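Local atomic coordinates of transcriptional regulator, IclR family (Ruegeria sp. TM1040, PDB entry 3R4K), a protein that probably binds DNA through an N-terminal winged helix-turn-helix domain and regulates transcription in answer to a ligand sensed by its C-terminal domain. Residues A8-L11 against L12-F15; L24-L27 against T28-S31; T37-R40 against L41-L45; L140-L143 against A144-P148. All blocks are in the same frame, centred on the assembly; numbering follows the deposited sequence.

Interaction 1 (A8-L11 against L12-F15)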
ATOM      1  N   ALA A   8     -10.567  -7.529  20.004  1.00 37.45           N
ATOM      2  CA  ALA A   8     -10.101  -8.250  18.826  1.00 34.61           C
ATOM      3  C   ALA A   8      -9.068  -7.433  18.062  1.00 39.78           C
ATOM      4  O   ALA A   8      -8.019  -7.960  17.689  1.00 40.15           O
ATOM      5  CB  ALA A   8     -11.279  -8.576  17.930  1.00 34.70           C
ATOM      6  N   LEU A   9      -9.339  -6.131  17.874  1.00 36.49           N
ATOM      7  CA  LEU A   9      -8.448  -5.264  17.124  1.00 35.21           C
ATOM      8  C   LEU A   9      -7.153  -4.965  17.881  1.00 40.29           C
ATOM      9  O   LEU A   9      -6.131  -4.767  17.229  1.00 40.38           O
ATOM     10  CB  LEU A   9      -9.166  -3.978  16.685  1.00 34.66           C
ATOM     11  CG  LEU A   9     -10.377  -4.215  15.785  1.00 37.60           C
ATOM     12  CD1 LEU A   9     -11.192  -2.957  15.627  1.00 36.36           C
ATOM     13  CD2 LEU A   9      -9.985  -4.887  14.433  1.00 39.41           C
ATOM     14  N   THR A  10      -7.170  -5.016  19.228  1.00 37.91           N
ATOM     15  CA  THR A  10      -5.981  -4.825  20.071  1.00 38.31           C
ATOM     16  C   THR A  10      -4.979  -5.960  19.815  1.00 42.73           C
ATOM     17  O   THR A  10      -3.775  -5.715  19.837  1.00 42.48           O
ATOM     18  CB  THR A  10      -6.386  -4.757  21.549  1.00 43.57           C
ATOM     19  OG1 THR A  10      -7.244  -3.636  21.738  1.00 50.01           O
ATOM     20  CG2 THR A  10      -5.214  -4.625  22.479  1.00 43.54           C
ATOM     21  N   LEU A  11      -5.482  -7.192  19.555  1.00 38.56           N
ATOM     22  CA  LEU A  11      -4.646  -8.364  19.301  1.00 37.73           C
ATOM     23  C   LEU A  11      -3.747  -8.151  18.077  1.00 40.37           C
ATOM     24  O   LEU A  11      -2.594  -8.595  18.092  1.00 39.79           O
ATOM     25  CB  LEU A  11      -5.494  -9.647  19.137  1.00 37.09           C
ATOM     26  CG  LEU A  11      -6.215 -10.169  20.399  1.00 42.60           C
ATOM     27  CD1 LEU A  11      -7.178 -11.304  20.055  1.00 42.08           C
ATOM     28  CD2 LEU A  11      -5.225 -10.654  21.438  1.00 45.92           C
ATOM     29  N   LEU A  12      -4.258  -7.417  17.056  1.00 34.73           N
ATOM     30  CA  LEU A  12      -3.548  -7.118  15.815  1.00 32.68           C
ATOM     31  C   LEU A  12      -2.356  -6.185  16.033  1.00 37.63           C
ATOM     32  O   LEU A  12      -1.408  -6.232  15.240  1.00 37.14           O
ATOM     33  CB  LEU A  12      -4.493  -6.488  14.769  1.00 30.89           C
ATOM     34  CG  LEU A  12      -5.649  -7.319  14.279  1.00 33.07           C
ATOM     35  CD1 LEU A  12      -6.440  -6.553  13.273  1.00 32.73           C
ATOM     36  CD2 LEU A  12      -5.173  -8.632  13.677  1.00 32.92           C
ATOM     37  N   THR A  13      -2.411  -5.344  17.094  1.00 34.53           N
ATOM     38  CA  THR A  13      -1.363  -4.367  17.412  1.00 34.92           C
ATOM     39  C   THR A  13      -0.046  -5.047  17.842  1.00 39.46           C
ATOM     40  O   THR A  13       1.013  -4.424  17.742  1.00 39.43           O
ATOM     41  CB  THR A  13      -1.828  -3.346  18.498  1.00 42.56           C
ATOM     42  OG1 THR A  13      -1.854  -3.951  19.798  1.00 41.09           O
ATOM     43  CG2 THR A  13      -3.168  -2.688  18.180  1.00 39.40           C
ATOM     44  N   TYR A  14      -0.110  -6.307  18.304  1.00 36.45           N
ATOM     45  CA  TYR A  14       1.053  -7.051  18.776  1.00 37.62           C
ATOM     46  C   TYR A  14       1.942  -7.527  17.619  1.00 40.87           C
ATOM     47  O   TYR A  14       3.117  -7.817  17.845  1.00 42.46           O
ATOM     48  CB  TYR A  14       0.616  -8.213  19.680  1.00 39.57           C
ATOM     49  CG  TYR A  14      -0.074  -7.710  20.927  1.00 41.27           C
ATOM     50  CD1 TYR A  14       0.607  -6.926  21.856  1.00 44.64           C
ATOM     51  CD2 TYR A  14      -1.423  -7.958  21.147  1.00 41.36           C
ATOM     52  CE1 TYR A  14      -0.033  -6.421  22.984  1.00 45.57           C
ATOM     53  CE2 TYR A  14      -2.070  -7.472  22.284  1.00 43.49           C
ATOM     54  CZ  TYR A  14      -1.370  -6.699  23.199  1.00 50.50           C
ATOM     55  OH  TYR A  14      -1.978  -6.203  24.328  1.00 52.77           O
ATOM     56  N   PHE A  15       1.394  -7.581  16.392  1.00 34.48           N
ATOM     57  CA  PHE A  15       2.137  -7.910  15.186  1.00 33.03           C
ATOM     58  C   PHE A  15       2.943  -6.703  14.769  1.00 38.09           C
ATOM     59  O   PHE A  15       2.421  -5.587  14.779  1.00 37.13           O
ATOM     60  CB  PHE A  15       1.182  -8.315  14.058  1.00 33.44           C
ATOM     61  CG  PHE A  15       0.559  -9.667  14.233  1.00 35.42           C
ATOM     62  CD1 PHE A  15       1.241 -10.820  13.857  1.00 37.99           C
ATOM     63  CD2 PHE A  15      -0.723  -9.794  14.759  1.00 38.21           C
ATOM     64  CE1 PHE A  15       0.662 -12.074  14.026  1.00 38.80           C
ATOM     65  CE2 PHE A  15      -1.306 -11.054  14.919  1.00 40.00           C
ATOM     66  CZ  PHE A  15      -0.607 -12.185  14.560  1.00 37.88           C
TER

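Interaction 2 (L24-L27 against T28-S31)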
ATOM      1  N   LEU A  24      -0.704 -18.879  19.920  1.00 43.56           N
ATOM      2  CA  LEU A  24      -1.870 -18.649  20.792  1.00 44.63           C
ATOM      3  C   LEU A  24      -1.462 -18.343  22.247  1.00 51.82           C
ATOM      4  O   LEU A  24      -2.063 -17.461  22.865  1.00 51.79           O
ATOM      5  CB  LEU A  24      -2.818 -19.867  20.750  1.00 44.32           C
ATOM      6  CG  LEU A  24      -4.218 -19.682  21.365  1.00 49.44           C
ATOM      7  CD1 LEU A  24      -5.031 -18.633  20.617  1.00 49.24           C
ATOM      8  CD2 LEU A  24      -4.980 -20.974  21.364  1.00 51.12           C
ATOM      9  N   SER A  25      -0.442 -19.059  22.768  1.00 49.82           N
ATOM     10  CA  SER A  25       0.062 -18.915  24.132  1.00 52.47           C
ATOM     11  C   SER A  25       0.762 -17.568  24.333  1.00 58.67           C
ATOM     12  O   SER A  25       0.512 -16.913  25.344  1.00 60.78           O
ATOM     13  CB  SER A  25       1.012 -20.057  24.471  1.00 58.10           C
ATOM     14  OG  SER A  25       0.474 -21.297  24.043  1.00 65.44           O
ATOM     15  N   ASP A  26       1.606 -17.139  23.370  1.00 53.98           N
ATOM     16  CA  ASP A  26       2.302 -15.849  23.422  1.00 54.13           C
ATOM     17  C   ASP A  26       1.328 -14.682  23.312  1.00 54.21           C
ATOM     18  O   ASP A  26       1.540 -13.663  23.968  1.00 54.47           O
ATOM     19  CB  ASP A  26       3.370 -15.759  22.338  1.00 56.52           C
ATOM     20  CG  ASP A  26       4.650 -16.415  22.789  1.00 81.07           C
ATOM     21  OD1 ASP A  26       5.412 -15.765  23.536  1.00 84.90           O
ATOM     22  OD2 ASP A  26       4.837 -17.620  22.489  1.00 91.98           O
ATOM     23  N   LEU A  27       0.249 -14.839  22.506  1.00 47.82           N
ATOM     24  CA  LEU A  27      -0.809 -13.834  22.349  1.00 45.90           C
ATOM     25  C   LEU A  27      -1.581 -13.675  23.641  1.00 50.55           C
ATOM     26  O   LEU A  27      -1.979 -12.568  23.971  1.00 50.63           O
ATOM     27  CB  LEU A  27      -1.780 -14.209  21.223  1.00 43.54           C
ATOM     28  CG  LEU A  27      -1.641 -13.464  19.908  1.00 46.68           C
ATOM     29  CD1 LEU A  27      -2.537 -14.073  18.857  1.00 45.57           C
ATOM     30  CD2 LEU A  27      -1.919 -11.970  20.067  1.00 47.29           C
ATOM     31  N   THR A  28      -1.790 -14.786  24.369  1.00 48.15           N
ATOM     32  CA  THR A  28      -2.498 -14.824  25.644  1.00 49.34           C
ATOM     33  C   THR A  28      -1.672 -14.027  26.676  1.00 55.43           C
ATOM     34  O   THR A  28      -2.245 -13.204  27.393  1.00 56.23           O
ATOM     35  CB  THR A  28      -2.775 -16.302  26.029  1.00 58.70           C
ATOM     36  OG1 THR A  28      -3.673 -16.872  25.075  1.00 59.43           O
ATOM     37  CG2 THR A  28      -3.380 -16.464  27.400  1.00 59.80           C
ATOM     38  N   ARG A  29      -0.330 -14.237  26.700  1.00 52.87           N
ATOM     39  CA  ARG A  29       0.595 -13.566  27.624  0.50 55.12           C
ATOM     40  C   ARG A  29       0.729 -12.079  27.330  1.00 58.35           C
ATOM     41  O   ARG A  29       0.732 -11.269  28.262  1.00 60.50           O
ATOM     42  CB  ARG A  29       1.982 -14.226  27.590  0.50 57.50           C
ATOM     43  CG  ARG A  29       2.057 -15.509  28.421  0.50 70.69           C
ATOM     44  CD  ARG A  29       3.454 -16.112  28.454  0.50 76.82           C
ATOM     45  NE  ARG A  29       3.815 -16.790  27.206  0.50 73.12           N
ATOM     46  CZ  ARG A  29       3.457 -18.033  26.895  0.50 77.57           C
ATOM     47  NH1 ARG A  29       2.700 -18.741  27.723  0.50 50.80           N
ATOM     48  NH2 ARG A  29       3.838 -18.570  25.745  0.50 67.88           N
ATOM     49  N   LEU A  30       0.843 -11.712  26.034  1.00 51.44           N
ATOM     50  CA  LEU A  30       0.993 -10.314  25.611  1.00 49.77           C
ATOM     51  C   LEU A  30      -0.270  -9.478  25.834  1.00 52.88           C
ATOM     52  O   LEU A  30      -0.165  -8.295  26.175  1.00 52.65           O
ATOM     53  CB  LEU A  30       1.372 -10.227  24.121  1.00 47.03           C
ATOM     54  CG  LEU A  30       2.808 -10.554  23.727  1.00 50.98           C
ATOM     55  CD1 LEU A  30       2.886 -10.916  22.263  1.00 48.78           C
ATOM     56  CD2 LEU A  30       3.743  -9.383  24.010  1.00 52.54           C
ATOM     57  N   SER A  31      -1.450 -10.070  25.579  1.00 48.06           N
ATOM     58  CA  SER A  31      -2.724  -9.366  25.657  1.00 47.24           C
ATOM     59  C   SER A  31      -3.324  -9.315  27.060  1.00 55.06           C
ATOM     60  O   SER A  31      -4.031  -8.355  27.371  1.00 57.00           O
ATOM     61  CB  SER A  31      -3.738  -9.991  24.707  1.00 44.85           C
ATOM     62  OG  SER A  31      -4.029 -11.329  25.064  1.00 44.85           O
TER

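Interaction 3 (T37-R40 against L41-L45)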
ATOM      1  N   THR A  37     -10.572 -16.812  25.022  1.00 42.14           N
ATOM      2  CA  THR A  37     -10.994 -15.519  24.491  1.00 40.74           C
ATOM      3  C   THR A  37     -10.184 -15.203  23.242  1.00 44.59           C
ATOM      4  O   THR A  37     -10.767 -14.871  22.202  1.00 43.68           O
ATOM      5  CB  THR A  37     -10.857 -14.408  25.541  1.00 42.12           C
ATOM      6  OG1 THR A  37     -11.677 -14.712  26.665  1.00 43.72           O
ATOM      7  CG2 THR A  37     -11.243 -13.030  24.991  1.00 37.49           C
ATOM      8  N   VAL A  38      -8.838 -15.326  23.348  1.00 40.81           N
ATOM      9  CA  VAL A  38      -7.879 -15.060  22.270  1.00 38.41           C
ATOM     10  C   VAL A  38      -8.209 -15.962  21.079  1.00 41.65           C
ATOM     11  O   VAL A  38      -8.324 -15.458  19.970  1.00 40.64           O
ATOM     12  CB  VAL A  38      -6.398 -15.187  22.746  1.00 42.16           C
ATOM     13  CG1 VAL A  38      -5.422 -15.026  21.584  1.00 40.23           C
ATOM     14  CG2 VAL A  38      -6.082 -14.161  23.837  1.00 43.66           C
ATOM     15  N   TYR A  39      -8.438 -17.262  21.324  1.00 40.55           N
ATOM     16  CA  TYR A  39      -8.773 -18.222  20.281  1.00 40.15           C
ATOM     17  C   TYR A  39     -10.065 -17.840  19.536  1.00 43.53           C
ATOM     18  O   TYR A  39     -10.096 -17.909  18.307  1.00 41.44           O
ATOM     19  CB  TYR A  39      -8.904 -19.648  20.852  1.00 43.03           C
ATOM     20  CG  TYR A  39      -9.144 -20.674  19.765  1.00 45.67           C
ATOM     21  CD1 TYR A  39      -8.124 -21.043  18.892  1.00 47.68           C
ATOM     22  CD2 TYR A  39     -10.409 -21.228  19.562  1.00 46.53           C
ATOM     23  CE1 TYR A  39      -8.348 -21.954  17.857  1.00 48.54           C
ATOM     24  CE2 TYR A  39     -10.643 -22.147  18.533  1.00 47.29           C
ATOM     25  CZ  TYR A  39      -9.607 -22.509  17.685  1.00 55.67           C
ATOM     26  OH  TYR A  39      -9.827 -23.407  16.667  1.00 59.72           O
ATOM     27  N   ARG A  40     -11.115 -17.453  20.283  1.00 42.45           N
ATOM     28  CA  ARG A  40     -12.434 -17.072  19.773  1.00 43.18           C
ATOM     29  C   ARG A  40     -12.365 -15.831  18.880  1.00 45.82           C
ATOM     30  O   ARG A  40     -12.985 -15.801  17.814  1.00 46.54           O
ATOM     31  CB  ARG A  40     -13.381 -16.804  20.944  1.00 46.94           C
ATOM     32  CG  ARG A  40     -14.707 -17.539  20.847  1.00 62.58           C
ATOM     33  CD  ARG A  40     -15.624 -17.215  22.022  1.00 79.55           C
ATOM     34  NE  ARG A  40     -15.203 -17.836  23.288  1.00 88.50           N
ATOM     35  CZ  ARG A  40     -14.769 -17.163  24.354  1.00 99.41           C
ATOM     36  NH1 ARG A  40     -14.679 -15.836  24.322  1.00 88.21           N
ATOM     37  NH2 ARG A  40     -14.426 -17.811  25.461  1.00 79.38           N
ATOM     38  N   LEU A  41     -11.613 -14.818  19.331  1.00 39.23           N
ATOM     39  CA  LEU A  41     -11.416 -13.548  18.648  1.00 37.25           C
ATOM     40  C   LEU A  41     -10.543 -13.726  17.403  1.00 37.06           C
ATOM     41  O   LEU A  41     -10.845 -13.131  16.360  1.00 36.79           O
ATOM     42  CB  LEU A  41     -10.781 -12.515  19.608  1.00 37.74           C
ATOM     43  CG  LEU A  41     -11.637 -12.027  20.787  1.00 43.26           C
ATOM     44  CD1 LEU A  41     -10.859 -11.057  21.662  1.00 44.31           C
ATOM     45  CD2 LEU A  41     -12.914 -11.360  20.319  1.00 44.80           C
HETATM   46  N   MSE A  42      -9.469 -14.548  17.501  1.00 28.98           N
HETATM   47  CA  MSE A  42      -8.578 -14.790  16.356  1.00 25.48           C
HETATM   48  C   MSE A  42      -9.291 -15.616  15.261  1.00 33.36           C
HETATM   49  O   MSE A  42      -9.007 -15.423  14.079  1.00 32.53           O
HETATM   50  CB  MSE A  42      -7.267 -15.452  16.783  1.00 25.03           C
HETATM   51  CG  MSE A  42      -6.370 -14.532  17.606  1.00 28.28           C
HETATM   52 SE   MSE A  42      -5.784 -12.927  16.710  0.75 29.97          SE
HETATM   53  CE  MSE A  42      -4.411 -13.745  15.702  1.00 26.87           C
ATOM     54  N   SER A  43     -10.271 -16.459  15.655  1.00 32.86           N
ATOM     55  CA  SER A  43     -11.087 -17.261  14.736  1.00 33.91           C
ATOM     56  C   SER A  43     -12.012 -16.364  13.927  1.00 39.27           C
ATOM     57  O   SER A  43     -12.160 -16.558  12.719  1.00 40.36           O
ATOM     58  CB  SER A  43     -11.890 -18.307  15.504  1.00 37.78           C
ATOM     59  OG  SER A  43     -11.001 -19.340  15.906  1.00 47.39           O
ATOM     60  N   GLU A  44     -12.585 -15.350  14.593  1.00 35.25           N
ATOM     61  CA  GLU A  44     -13.461 -14.357  14.004  1.00 34.57           C
ATOM     62  C   GLU A  44     -12.673 -13.479  13.029  1.00 38.86           C
ATOM     63  O   GLU A  44     -13.195 -13.141  11.966  1.00 40.60           O
ATOM     64  CB  GLU A  44     -14.124 -13.511  15.098  1.00 36.40           C
ATOM     65  CG  GLU A  44     -15.474 -14.039  15.527  1.00 48.67           C
ATOM     66  CD  GLU A  44     -16.258 -13.102  16.420  1.00 75.46           C
ATOM     67  OE1 GLU A  44     -16.050 -13.167  17.653  1.00 69.66           O
ATOM     68  OE2 GLU A  44     -17.069 -12.301  15.892  1.00 72.89           O
ATOM     69  N   LEU A  45     -11.410 -13.150  13.362  1.00 33.57           N
ATOM     70  CA  LEU A  45     -10.531 -12.353  12.495  1.00 32.39           C
ATOM     71  C   LEU A  45     -10.105 -13.185  11.283  1.00 39.68           C
ATOM     72  O   LEU A  45      -9.996 -12.653  10.183  1.00 40.34           O
ATOM     73  CB  LEU A  45      -9.318 -11.835  13.263  1.00 30.95           C
ATOM     74  CG  LEU A  45      -9.610 -10.719  14.273  1.00 35.11           C
ATOM     75  CD1 LEU A  45      -8.506 -10.615  15.301  1.00 35.78           C
ATOM     76  CD2 LEU A  45      -9.839  -9.354  13.577  1.00 37.45           C
TER

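Interaction 4 (L140-L143 against A144-P148)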
ATOM      1  N   LEU A 140      20.036  15.022   4.386  1.00 49.21           N
ATOM      2  CA  LEU A 140      20.822  14.349   5.431  1.00 51.10           C
ATOM      3  C   LEU A 140      19.939  13.389   6.231  1.00 53.55           C
ATOM      4  O   LEU A 140      20.392  12.289   6.551  1.00 55.34           O
ATOM      5  CB  LEU A 140      21.528  15.357   6.361  1.00 52.51           C
ATOM      6  CG  LEU A 140      22.640  16.192   5.716  1.00 59.27           C
ATOM      7  CD1 LEU A 140      22.911  17.452   6.514  1.00 60.26           C
ATOM      8  CD2 LEU A 140      23.919  15.383   5.516  1.00 65.05           C
ATOM      9  N   ALA A 141      18.684  13.790   6.527  1.00 46.58           N
ATOM     10  CA  ALA A 141      17.702  12.964   7.243  1.00 44.94           C
ATOM     11  C   ALA A 141      17.405  11.668   6.455  1.00 48.29           C
ATOM     12  O   ALA A 141      17.340  10.604   7.056  1.00 46.95           O
ATOM     13  CB  ALA A 141      16.409  13.751   7.479  1.00 42.86           C
ATOM     14  N   VAL A 142      17.268  11.769   5.108  1.00 45.71           N
ATOM     15  CA  VAL A 142      16.978  10.655   4.191  1.00 44.91           C
ATOM     16  C   VAL A 142      18.222   9.771   4.037  1.00 51.44           C
ATOM     17  O   VAL A 142      18.095   8.560   4.078  1.00 50.33           O
ATOM     18  CB  VAL A 142      16.437  11.153   2.814  1.00 46.96           C
ATOM     19  CG1 VAL A 142      16.303  10.011   1.808  1.00 46.91           C
ATOM     20  CG2 VAL A 142      15.097  11.864   2.971  1.00 44.24           C
ATOM     21  N   LEU A 143      19.408  10.370   3.857  1.00 52.91           N
ATOM     22  CA  LEU A 143      20.682   9.653   3.698  1.00 56.25           C
ATOM     23  C   LEU A 143      21.012   8.825   4.937  1.00 62.64           C
ATOM     24  O   LEU A 143      21.463   7.690   4.819  1.00 64.51           O
ATOM     25  CB  LEU A 143      21.815  10.658   3.432  1.00 58.37           C
ATOM     26  CG  LEU A 143      22.868  10.249   2.412  1.00 66.52           C
ATOM     27  CD1 LEU A 143      22.235   9.805   1.091  1.00 66.43           C
ATOM     28  CD2 LEU A 143      23.834  11.382   2.162  1.00 69.52           C
ATOM     29  N   ALA A 144      20.754   9.385   6.123  1.00 58.84           N
ATOM     30  CA  ALA A 144      21.052   8.740   7.393  1.00 60.17           C
ATOM     31  C   ALA A 144      20.275   7.424   7.603  1.00 64.24           C
ATOM     32  O   ALA A 144      20.730   6.563   8.362  1.00 65.55           O
ATOM     33  CB  ALA A 144      20.757   9.693   8.530  1.00 60.26           C
ATOM     34  N   TYR A 145      19.132   7.256   6.916  1.00 57.36           N
ATOM     35  CA  TYR A 145      18.314   6.055   7.053  1.00 55.80           C
ATOM     36  C   TYR A 145      18.165   5.295   5.734  1.00 60.38           C
ATOM     37  O   TYR A 145      17.283   4.437   5.600  1.00 59.58           O
ATOM     38  CB  TYR A 145      16.961   6.427   7.657  1.00 54.47           C
ATOM     39  CG  TYR A 145      17.114   6.857   9.098  1.00 56.47           C
ATOM     40  CD1 TYR A 145      17.275   5.918  10.106  1.00 59.16           C
ATOM     41  CD2 TYR A 145      17.192   8.204   9.443  1.00 56.63           C
ATOM     42  CE1 TYR A 145      17.438   6.301  11.431  1.00 59.79           C
ATOM     43  CE2 TYR A 145      17.358   8.602  10.769  1.00 58.11           C
ATOM     44  CZ  TYR A 145      17.469   7.644  11.761  1.00 60.94           C
ATOM     45  OH  TYR A 145      17.594   8.009  13.074  1.00 55.79           O
ATOM     46  N   SER A 146      19.088   5.559   4.798  1.00 59.08           N
ATOM     47  CA  SER A 146      19.178   4.894   3.510  1.00 60.40           C
ATOM     48  C   SER A 146      20.168   3.711   3.599  1.00 71.59           C
ATOM     49  O   SER A 146      20.932   3.602   4.572  1.00 74.58           O
ATOM     50  CB  SER A 146      19.607   5.887   2.435  1.00 63.00           C
ATOM     51  OG  SER A 146      18.494   6.633   1.970  1.00 65.93           O
ATOM     52  N   GLU A 147      20.135   2.815   2.595  1.00 69.04           N
ATOM     53  CA  GLU A 147      21.018   1.649   2.531  1.00 71.46           C
ATOM     54  C   GLU A 147      22.484   2.079   2.407  1.00 77.21           C
ATOM     55  O   GLU A 147      22.773   3.031   1.674  1.00 76.50           O
ATOM     56  CB  GLU A 147      20.640   0.725   1.359  1.00 73.06           C
ATOM     57  CG  GLU A 147      19.541  -0.279   1.664  1.00 80.44           C
ATOM     58  CD  GLU A 147      19.724  -1.150   2.893  1.00101.46           C
ATOM     59  OE1 GLU A 147      20.617  -2.030   2.888  1.00112.37           O
ATOM     60  OE2 GLU A 147      18.960  -0.947   3.864  1.00 79.95           O
ATOM     61  N   PRO A 148      23.426   1.384   3.098  1.00 76.23           N
ATOM     62  CA  PRO A 148      24.845   1.784   3.013  1.00 79.55           C
ATOM     63  C   PRO A 148      25.346   1.929   1.573  1.00 85.37           C
ATOM     64  O   PRO A 148      26.117   2.847   1.308  1.00 85.70           O
ATOM     65  CB  PRO A 148      25.567   0.659   3.752  1.00 83.98           C
ATOM     66  CG  PRO A 148      24.560   0.139   4.717  1.00 85.49           C
ATOM     67  CD  PRO A 148      23.251   0.226   4.004  1.00 77.47           C
TER

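Interaction 1 (A8-L11 against L12-F15)
At the C-terminal end of helix 4-12, the first helix of the helix-turn-helix domain, Thr10 offers its carbonyl to Thr13 as the chain runs into a type I beta turn from Leu12 to Phe15. The backbone bonds here span three residues. Thr13 N reaches Thr10 O at 3.1 Å, while the bonds from Leu12 N to Leu9 O and from Tyr14 N to Leu11 O are weak. Thr13 folds its hydroxyl back over the helix end: with OG1 set between its own N and carbonyl carbon (chi1 74°), OG1 donates to Thr10 O at 2.6 Å, in the carbonyl plane. The methyl CG2 of Thr13 rests 3.7 Å from Leu9 O. Tyr14 turns its ring edge to the backbone, CD2 lying 3.3 Å from Leu11 O, and runs alongside Thr10, whose methyl CG2 is 4.0 Å from Tyr14 OH. One face of the Tyr14 ring carries Thr13 OG1, 4.1 Å above its centre. On the buried flank Leu9 CD2 meets Leu12 CD1 at 4.1 Å. Ala8, Leu9, Leu12 and Phe15 also pack on the second subunit, whose Arg68 donates to the carbonyls of Leu12 and Phe15. Thr10 O is thus gripped by two donors of one residue, the amide and, at shorter range, the hydroxyl of Thr13, which implies that a side chain supplements weak backbone bonding where the chain turns.

Interaction 2 (L24-L27 against T28-S31)
Two hydroxyls, Ser31 OG and Thr28 OG1, turn back onto carbonyls one helical turn earlier in helix 24-31. Ser31 OG donates to Leu27 O at 2.6 Å, and Ser31 N joins it there at 3.0 Å from the other face of the carbonyl plane. Thr28 repeats the double grip on Leu24 O, OG1 at 2.8 Å and N at 3.1 Å, again from opposite faces. Both rotamers, chi1 63° for Ser31 and -65° for Thr28, bring the hydroxyl to the carbonyl four residues back. Between them run the regular bonds from Arg29 N to Ser25 O and from Leu30 N to Asp26 O. Outward, Arg29 in one of its two conformers bends at chi3 (-75°) and lays its guanidinium over the backbone, with Ser25 O 3.5 Å above the plane. In that copy NH2 makes a long and doubtful salt bridge of 3.5 Å to Asp26 OD2, the carboxylate and guanidinium planes nearly perpendicular. Leu30 drapes CG and CD1 along Asp26 O. Helix 24-31 is the first of the two helices of the helix-turn-helix proper and precedes helix 35-47; on its core side Leu27 packs against Leu11, Val38, Met42 and Tyr60. Two carbonyls with paired donors imply a short helix reinforced by its own hydroxyls, whereas the exposed ion pair has a geometry consistent with a loose association.

Interaction 3 (T37-R40 against L41-L45)
Leu41 lies along Thr37, one turn back in helix 35-47. Its CB sits 3.5 Å from Thr37 O and CG 3.3 Å from the same oxygen; beyond them CD1 meets the methyl CG2 of Thr37 at 3.9 Å, the two side chains running side by side in the same direction. Thr37 can offer this methyl because CG2 stands anti to the backbone N; OG1 lies beside that N (chi1 -60°) and hydrogen-bonds with Asn34. The Leu41 side chain also packs on Lys7, Ala8 and Leu11 of helix 4-12 and on Val5 of the second subunit. Helix 35-47 follows helix 24-31 as the second helix of the helix-turn-helix, the place of the recognition helix in this family, so its exposed side, with Tyr39 and Arg40, is consistent with a DNA-facing surface. Selenomethionine Met42 faces inward: its CG is 3.2 Å from Val38 O and 4.1 Å from Val38 CG1, and bends at chi2 and chi3 then carry its end away. Ser43 donates twice to Tyr39 O, through N at 3.0 Å and OG at 2.9 Å, the two arriving from opposite faces of the carbonyl plane. The same OG lies over one face of the Tyr39 ring, 3.8 Å above the plane and offset toward the rim. Backbone bonds from Leu41 N to Thr37 O and from Met42 N to Val38 O run beside these contacts.

Interaction 4 (L140-L143 against A144-P148)
Hydrogen bonds carry most of the junction where Leu140-Leu143 closes helix 137-143 and the chain turns through Ala144-Ser146. Ala144 N keeps the helical bond to Leu140 O at 3.0 Å. Val142 O then takes two donors from opposite faces of its plane: Tyr145 N at 3.3 Å and the hydroxyl Ser146 OG at 2.9 Å. Ser146 N closes the type I beta turn from Leu143 to Ser146 on Leu143 O at 3.2 Å. Ser146 OG, beside its own backbone N (chi1 -82°), takes the Val142 O that Ser146 N approaches at too poor an angle to bond. Among the looser contacts, the Tyr145 ring presents its edge to the helix end, CD2 lying 3.4 Å from Ala141 O in the ring plane. Val142 CG1 touches Ser146 OG at 4.0 Å, and Ala144 CB sits against Leu140 O. The turn belongs to the IclR C-terminal domain, a profilin-like fold of the GAF clan, beside its six-stranded antiparallel sheet: Val142 reaches Ala213 of strand 210-219 and Tyr145 meets Phe204 edge-to-face. Leu140, Leu143 and Ala144 pack on helix 170-183, while Glu147 occupies the N-cap position of helix 148-156, against which Leu143 and Ser146 lie.

How the interactions relate
Interactions 1, 2 and 3 lie in one helix-turn-helix domain, on or at the end of its three helices, their centres 11 to 12 Å apart. Leu11 joins them: its CD2 packs on Leu27 CD2 at 3.8 Å and its CD1 on Leu41 CB, also at 3.8 Å. Interactions 2 and 3 meet directly, Leu27 CD1 lying 3.7 Å from Met42 CE, across the two helices of the helix-turn-helix. Interactions 1 and 3 both touch the second subunit; interaction 2 does not. Interaction 4 lies in the C-terminal, probably ligand-sensing domain and touches none of the others: its nearest atoms are about 19 Å from those of interaction 1 and farther from interactions 2 and 3.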